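Local coordinates for hypothetical protein Atu0741 (Agrobacterium tumefaciens str. C58, PDB 1ZHV) that is of unknown function but pairs two domains of the ACT type, a fold that in other proteins often binds small regulatory ligands such as amino acids, at residues A16-S19 and A20-I24; L105-S108 and N109-E112; D116-N120 and A121-L125. All blocks are in the same frame, centred on the assembly; numbering follows the deposited sequence.

Interaction 1 of 3, residues A16-S19 and A20-I24; sequences ARLS and ASEAI
From S19 to E22 the chain makes a type I beta turn at the end of strand 13-18, closed by the bond from E22 N to S19 O at 3.0 Å. The N-H points fairly straight at the oxygen (155°), yet the nitrogen sits well above the plane of the S19 carbonyl. A20 and S21 occupy the two corner positions, and their CB atoms point away from the strand end.

The side chain of E22 does the rest of the work. With CG anti to the backbone N (chi1 -167°) and the chain extended beyond it, the carboxylate comes back alongside the strand end, to L18 and S19. There OE1 takes a weak hydrogen bond from S19 N at 3.4 Å, so the same two residues are joined twice, once through backbone alone and once through the carboxylate. The glutamate crosses L18 at about a right angle, and its carboxylate lies against the flank of the leucine: OE1 is 3.4 Å from L18 CB, and OE2 is 3.7 Å from L18 CD2. L18 is also packed on L43 and I45 of strand 43-48 and is buried, whereas E22 is exposed.

Beyond the turn, R38 reaches the loop from strand 35-38, its guanidinium bonding the carbonyl oxygens of A20 and E22. The arrangement is a type I beta turn at the end of strand 13-18 of the N-terminal ACT-like domain, with a glutamate side chain folded back onto the backbone where the strand gives way to the loop leading to strand 35-38.

Interaction 2 of 3, residues L105-S108 and N109-E112; sequences LVRS and NDLE
R107 O receives D110 N at 2.8 Å, and one residue further on S108 O receives L111 N at 3.1 Å, so two successive i to i+3 bonds wind the chain as it leaves strand 102-107. Both donors stand well above the planes of the carbonyls they meet. This is the compact part of the contact: L111 CB lies 3.2 Å from S108 O, and the leucine reaches F65 of strand 57-67, while S108 OG is hydrogen-bonded to S63 OG of that strand. N109 belongs to it too. Its CG lies between the backbone N and the carbonyl carbon (chi1 56°), which turns the amide back over R107 and leaves OD1 3.2 Å from R107 CB, buried with no hydrogen-bonding partner in the model.

The D110 side is looser and hydrated. Besides direct contact of D110 CB with R107 O (3.3 Å), a water bridges the two residues, receiving R107 N at 3.0 Å and donating to D110 OD2 at 2.8 Å. The charged ends do not meet; the guanidinium of R107 instead pairs with D59. A short 3-10 turn thus carries strand 102-107 into helix 111-120, the last beta-to-alpha connection of the ACT domain.

Interaction 3 of 3, residues D116-N120 and A121-L125; sequences DLLAN and AGHSL
L118, H123 and L125 all hold CG anti to the carbonyl carbon (chi1 -67°, -58° and -54°), and these torsions bring the imidazole and both leucine branches together where helix 111-120 ends. The L118 methyls divide between the two partners: CD2 lies 3.9 Å from H123 CD2, whereas CD1 meets L125 CD2 at 4.1 Å, the two leucines crossing at about a right angle.

Next to this apolar patch the backbone closes the helix. H123 N donates to L118 O at 3.0 Å and G122 N to A119 O at 2.9 Å, the pair of bonds that defines a Schellman motif. In the first the donor is tilted from the L118 carbonyl plane, but G122 N stands far above the plane of the A119 carbonyl. A121 N still makes the helical bond to L117 O at 3.1 Å and adds a weak one to L118 O. G122 has positive phi, a conformation in which a CB would be jammed against the carbonyl oxygen of A121, so glycine suits the turn.

The imidazole also lies close to L118 O, with H123 CD2 3.6 Å away and the oxygen approaching the ring obliquely. Both ring nitrogens are engaged elsewhere: ND1 with I4 N, which leads into strand 5-8, and NE2 with S81 O of helix 78-87. L6 and V82 also pack against L118 and H123.

Since ND1 faces a backbone N-H and NE2 a backbone carbonyl, the buried ring is probably neutral with its proton on NE2, an arrangement that fixes its rotation and ties the helix terminus to both neighbouring elements.

Along the chain the three contacts come in series, and all reach the same mixed sheet. Interaction 1 belongs to the N-terminal ACT-like range, its centre about 26 Å from that of interaction 2 and about 36 Å from that of interaction 3, which lies on the opposite side of the chain's centre. Interactions 2 and 3 sit at the start and finish of helix 111-120, their centres about 14 Å apart. Interaction 2 marks the entry from strand 102-107 and interaction 3 the exit to strand 124-126, which runs parallel to strand 5-8. Long strand 57-67 pairs with both strands 13-18 and 102-107, so a continuous sheet probably couples the N-terminal ACT-like part to the ACT domain.

Interaction 1 of 3, residues A16-S19 and A20-I24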
loop_
_atom_site.group_PDB
_atom_site.type_symbol
_atom_site.label_atom_id
_atom_site.label_comp_id
_atom_site.label_asym_id
_atom_site.label_seq_id
_atom_site.Cartn_x
_atom_site.Cartn_y
_atom_site.Cartn_z
ATOM N N ALA A 16 7.438 7.098 -6.054
ATOM C CA ALA A 16 8.440 7.928 -6.703
ATOM C C ALA A 16 9.853 7.416 -6.514
ATOM O O ALA A 16 10.173 6.797 -5.501
ATOM C CB ALA A 16 8.341 9.362 -6.199
ATOM N N ARG A 17 10.706 7.647 -7.507
ATOM C CA ARG A 17 12.089 7.229 -7.368
ATOM C C ARG A 17 13.003 8.440 -7.487
ATOM O O ARG A 17 12.999 9.137 -8.501
ATOM C CB ARG A 17 12.505 6.176 -8.398
ATOM C CG ARG A 17 13.864 5.598 -8.008
ATOM C CD ARG A 17 14.631 4.830 -9.060
ATOM N NE ARG A 17 15.940 4.486 -8.502
ATOM C CZ ARG A 17 16.881 3.783 -9.127
ATOM N NH1 ARG A 17 16.675 3.329 -10.355
ATOM N NH2 ARG A 17 18.031 3.528 -8.515
ATOM N N LEU A 18 13.779 8.677 -6.432
ATOM C CA LEU A 18 14.720 9.795 -6.368
ATOM C C LEU A 18 16.137 9.262 -6.254
ATOM O O LEU A 18 16.334 8.063 -6.063
ATOM C CB LEU A 18 14.437 10.673 -5.147
ATOM C CG LEU A 18 13.269 11.649 -5.273
ATOM C CD1 LEU A 18 12.013 10.817 -5.335
ATOM C CD2 LEU A 18 13.200 12.645 -4.102
ATOM N N SER A 19 17.111 10.166 -6.352
ATOM C CA SER A 19 18.526 9.818 -6.249
ATOM C C SER A 19 18.863 9.267 -4.864
ATOM O O SER A 19 18.413 9.791 -3.843
ATOM C CB SER A 19 19.395 11.054 -6.541
ATOM O OG SER A 19 20.779 10.760 -6.419
ATOM N N ALA A 20 19.676 8.219 -4.835
ATOM C CA ALA A 20 20.078 7.590 -3.585
ATOM C C ALA A 20 20.644 8.554 -2.541
ATOM O O ALA A 20 20.511 8.314 -1.344
ATOM C CB ALA A 20 21.089 6.481 -3.863
ATOM N N SER A 21 21.270 9.643 -2.979
ATOM C CA SER A 21 21.858 10.588 -2.031
ATOM C C SER A 21 21.090 11.884 -1.827
ATOM O O SER A 21 21.493 12.730 -1.031
ATOM C CB SER A 21 23.290 10.919 -2.441
ATOM O OG SER A 21 24.141 9.824 -2.168
ATOM N N GLU A 22 19.977 12.028 -2.533
ATOM C CA GLU A 22 19.162 13.228 -2.444
ATOM C C GLU A 22 18.513 13.385 -1.072
ATOM O O GLU A 22 18.166 12.399 -0.425
ATOM C CB GLU A 22 18.082 13.175 -3.523
ATOM C CG GLU A 22 17.352 14.473 -3.747
ATOM C CD GLU A 22 16.381 14.386 -4.909
ATOM O OE1 GLU A 22 16.463 13.407 -5.690
ATOM O OE2 GLU A 22 15.550 15.304 -5.044
ATOM N N ALA A 23 18.350 14.625 -0.626
ATOM C CA ALA A 23 17.713 14.866 0.664
ATOM C C ALA A 23 16.235 14.526 0.519
ATOM O O ALA A 23 15.702 14.508 -0.594
ATOM C CB ALA A 23 17.877 16.327 1.070
ATOM N N ILE A 24 15.576 14.234 1.632
ATOM C CA ILE A 24 14.153 13.931 1.581
ATOM C C ILE A 24 13.467 15.217 1.130
ATOM O O ILE A 24 13.640 16.267 1.751
ATOM C CB ILE A 24 13.618 13.516 2.969
ATOM C CG1 ILE A 24 14.320 12.238 3.435
ATOM C CG2 ILE A 24 12.102 13.313 2.903
ATOM C CD1 ILE A 24 13.896 11.757 4.820
#

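Interaction 2 of 3, residues L105-S108 and N109-E112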
loop_
_atom_site.group_PDB
_atom_site.type_symbol
_atom_site.label_atom_id
_atom_site.label_comp_id
_atom_site.label_asym_id
_atom_site.label_seq_id
_atom_site.Cartn_x
_atom_site.Cartn_y
_atom_site.Cartn_z
ATOM N N LEU A 105 -0.234 -2.072 -1.020
ATOM C CA LEU A 105 -0.716 -1.270 -2.126
ATOM C C LEU A 105 -0.796 -2.161 -3.359
ATOM O O LEU A 105 0.020 -3.063 -3.550
ATOM C CB LEU A 105 0.206 -0.074 -2.405
ATOM C CG LEU A 105 0.259 1.008 -1.322
ATOM C CD1 LEU A 105 1.467 0.767 -0.432
ATOM C CD2 LEU A 105 0.337 2.397 -1.956
ATOM N N VAL A 106 -1.822 -1.926 -4.165
ATOM C CA VAL A 106 -2.013 -2.646 -5.411
ATOM C C VAL A 106 -2.391 -1.560 -6.400
ATOM O O VAL A 106 -2.808 -0.473 -5.995
ATOM C CB VAL A 106 -3.164 -3.691 -5.339
ATOM C CG1 VAL A 106 -2.808 -4.789 -4.338
ATOM C CG2 VAL A 106 -4.471 -3.016 -4.962
ATOM N N ARG A 107 -2.229 -1.832 -7.689
ATOM C CA ARG A 107 -2.595 -0.838 -8.683
ATOM C C ARG A 107 -4.092 -0.616 -8.568
ATOM O O ARG A 107 -4.859 -1.560 -8.340
ATOM C CB ARG A 107 -2.211 -1.317 -10.084
ATOM C CG ARG A 107 -0.710 -1.421 -10.271
ATOM C CD ARG A 107 -0.321 -1.845 -11.679
ATOM N NE ARG A 107 1.131 -1.903 -11.843
ATOM C CZ ARG A 107 1.934 -0.842 -11.815
ATOM N NH1 ARG A 107 1.431 0.371 -11.632
ATOM N NH2 ARG A 107 3.244 -0.995 -11.962
ATOM N N SER A 108 -4.510 0.634 -8.715
ATOM C CA SER A 108 -5.918 0.964 -8.603
ATOM C C SER A 108 -6.802 0.224 -9.588
ATOM O O SER A 108 -7.952 -0.066 -9.283
ATOM C CB SER A 108 -6.109 2.471 -8.749
ATOM O OG SER A 108 -5.405 3.140 -7.713
ATOM N N ASN A 109 -6.273 -0.088 -10.761
ATOM C CA ASN A 109 -7.060 -0.808 -11.749
ATOM C C ASN A 109 -7.283 -2.260 -11.325
ATOM O O ASN A 109 -8.111 -2.960 -11.913
ATOM C CB ASN A 109 -6.385 -0.755 -13.130
ATOM C CG ASN A 109 -4.969 -1.291 -13.115
ATOM O OD1 ASN A 109 -4.555 -1.949 -12.167
ATOM N ND2 ASN A 109 -4.225 -1.027 -14.182
ATOM N N ASP A 110 -6.554 -2.705 -10.301
ATOM C CA ASP A 110 -6.689 -4.069 -9.780
ATOM C C ASP A 110 -7.541 -4.116 -8.512
ATOM O O ASP A 110 -7.688 -5.173 -7.895
ATOM C CB ASP A 110 -5.314 -4.677 -9.451
ATOM C CG ASP A 110 -4.500 -5.000 -10.684
ATOM O OD1 ASP A 110 -5.093 -5.483 -11.673
ATOM O OD2 ASP A 110 -3.263 -4.794 -10.656
ATOM N N LEU A 111 -8.114 -2.979 -8.137
ATOM C CA LEU A 111 -8.910 -2.887 -6.918
ATOM C C LEU A 111 -10.091 -3.854 -6.835
ATOM O O LEU A 111 -10.280 -4.527 -5.815
ATOM C CB LEU A 111 -9.388 -1.442 -6.724
ATOM C CG LEU A 111 -9.828 -1.019 -5.319
ATOM C CD1 LEU A 111 -8.813 -1.501 -4.288
ATOM C CD2 LEU A 111 -9.964 0.501 -5.269
ATOM N N GLU A 112 -10.881 -3.932 -7.899
ATOM C CA GLU A 112 -12.045 -4.815 -7.914
ATOM C C GLU A 112 -11.656 -6.290 -7.847
ATOM O O GLU A 112 -12.261 -7.064 -7.108
ATOM C CB GLU A 112 -12.893 -4.544 -9.161
ATOM C CG GLU A 112 -13.420 -3.113 -9.237
ATOM C CD GLU A 112 -14.448 -2.792 -8.159
ATOM O OE1 GLU A 112 -14.595 -3.589 -7.207
ATOM O OE2 GLU A 112 -15.113 -1.733 -8.262
HETATM O O HOH W 1 -1.257 -4.436 -8.689
#

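Interaction 3 of 3, residues D116-N120 and A121-L125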
loop_
_atom_site.group_PDB
_atom_site.type_symbol
_atom_site.label_atom_id
_atom_site.label_comp_id
_atom_site.label_asym_id
_atom_site.label_seq_id
_atom_site.Cartn_x
_atom_site.Cartn_y
_atom_site.Cartn_z
ATOM N N ASP A 116 -12.293 -9.104 -4.707
ATOM C CA ASP A 116 -12.937 -10.400 -4.924
ATOM C C ASP A 116 -12.039 -11.533 -4.437
ATOM O O ASP A 116 -12.500 -12.449 -3.759
ATOM C CB ASP A 116 -13.259 -10.635 -6.406
ATOM C CG ASP A 116 -14.406 -9.780 -6.904
ATOM O OD1 ASP A 116 -15.253 -9.370 -6.080
ATOM O OD2 ASP A 116 -14.468 -9.538 -8.126
ATOM N N LEU A 117 -10.757 -11.459 -4.781
ATOM C CA LEU A 117 -9.808 -12.491 -4.392
ATOM C C LEU A 117 -9.593 -12.568 -2.889
ATOM O O LEU A 117 -9.517 -13.659 -2.333
ATOM C CB LEU A 117 -8.468 -12.266 -5.095
ATOM C CG LEU A 117 -8.489 -12.442 -6.617
ATOM C CD1 LEU A 117 -7.173 -11.961 -7.192
ATOM C CD2 LEU A 117 -8.737 -13.902 -6.981
ATOM N N LEU A 118 -9.503 -11.420 -2.229
ATOM C CA LEU A 118 -9.290 -11.425 -0.788
ATOM C C LEU A 118 -10.518 -11.935 -0.036
ATOM O O LEU A 118 -10.388 -12.656 0.953
ATOM C CB LEU A 118 -8.903 -10.029 -0.299
ATOM C CG LEU A 118 -7.531 -9.566 -0.800
ATOM C CD1 LEU A 118 -7.255 -8.153 -0.319
ATOM C CD2 LEU A 118 -6.455 -10.523 -0.300
ATOM N N ALA A 119 -11.708 -11.572 -0.498
ATOM C CA ALA A 119 -12.921 -12.044 0.163
ATOM C C ALA A 119 -13.032 -13.560 0.024
ATOM O O ALA A 119 -13.332 -14.264 0.988
ATOM C CB ALA A 119 -14.147 -11.370 -0.433
ATOM N N ASN A 120 -12.779 -14.072 -1.176
ATOM C CA ASN A 120 -12.857 -15.512 -1.396
ATOM C C ASN A 120 -11.856 -16.245 -0.502
ATOM O O ASN A 120 -12.101 -17.376 -0.074
ATOM C CB ASN A 120 -12.600 -15.842 -2.872
ATOM C CG ASN A 120 -13.778 -15.463 -3.773
ATOM O OD1 ASN A 120 -13.708 -15.597 -4.999
ATOM N ND2 ASN A 120 -14.863 -14.995 -3.167
ATOM N N ALA A 121 -10.739 -15.581 -0.205
ATOM C CA ALA A 121 -9.695 -16.155 0.642
ATOM C C ALA A 121 -10.052 -16.085 2.132
ATOM O O ALA A 121 -9.294 -16.549 2.987
ATOM C CB ALA A 121 -8.366 -15.446 0.377
ATOM N N GLY A 122 -11.205 -15.495 2.435
ATOM C CA GLY A 122 -11.660 -15.410 3.811
ATOM C C GLY A 122 -11.367 -14.129 4.565
ATOM O O GLY A 122 -11.695 -14.016 5.748
ATOM N N HIS A 123 -10.744 -13.161 3.904
ATOM C CA HIS A 123 -10.431 -11.905 4.565
ATOM C C HIS A 123 -11.619 -10.959 4.576
ATOM O O HIS A 123 -12.525 -11.074 3.750
ATOM C CB HIS A 123 -9.238 -11.243 3.885
ATOM C CG HIS A 123 -8.009 -12.094 3.880
ATOM N ND1 HIS A 123 -7.383 -12.505 5.037
ATOM C CD2 HIS A 123 -7.299 -12.626 2.858
ATOM C CE1 HIS A 123 -6.342 -13.256 4.728
ATOM N NE2 HIS A 123 -6.269 -13.346 3.412
ATOM N N SER A 124 -11.610 -10.036 5.531
ATOM C CA SER A 124 -12.673 -9.050 5.672
ATOM C C SER A 124 -12.166 -7.727 5.116
ATOM O O SER A 124 -11.019 -7.353 5.349
ATOM C CB SER A 124 -13.047 -8.883 7.148
ATOM O OG SER A 124 -14.067 -7.912 7.305
ATOM N N LEU A 125 -13.010 -7.017 4.383
ATOM C CA LEU A 125 -12.583 -5.750 3.818
ATOM C C LEU A 125 -13.492 -4.589 4.189
ATOM O O LEU A 125 -14.708 -4.655 4.017
ATOM C CB LEU A 125 -12.494 -5.851 2.294
ATOM C CG LEU A 125 -11.632 -6.981 1.726
ATOM C CD1 LEU A 125 -11.601 -6.860 0.212
ATOM C CD2 LEU A 125 -10.225 -6.915 2.298
#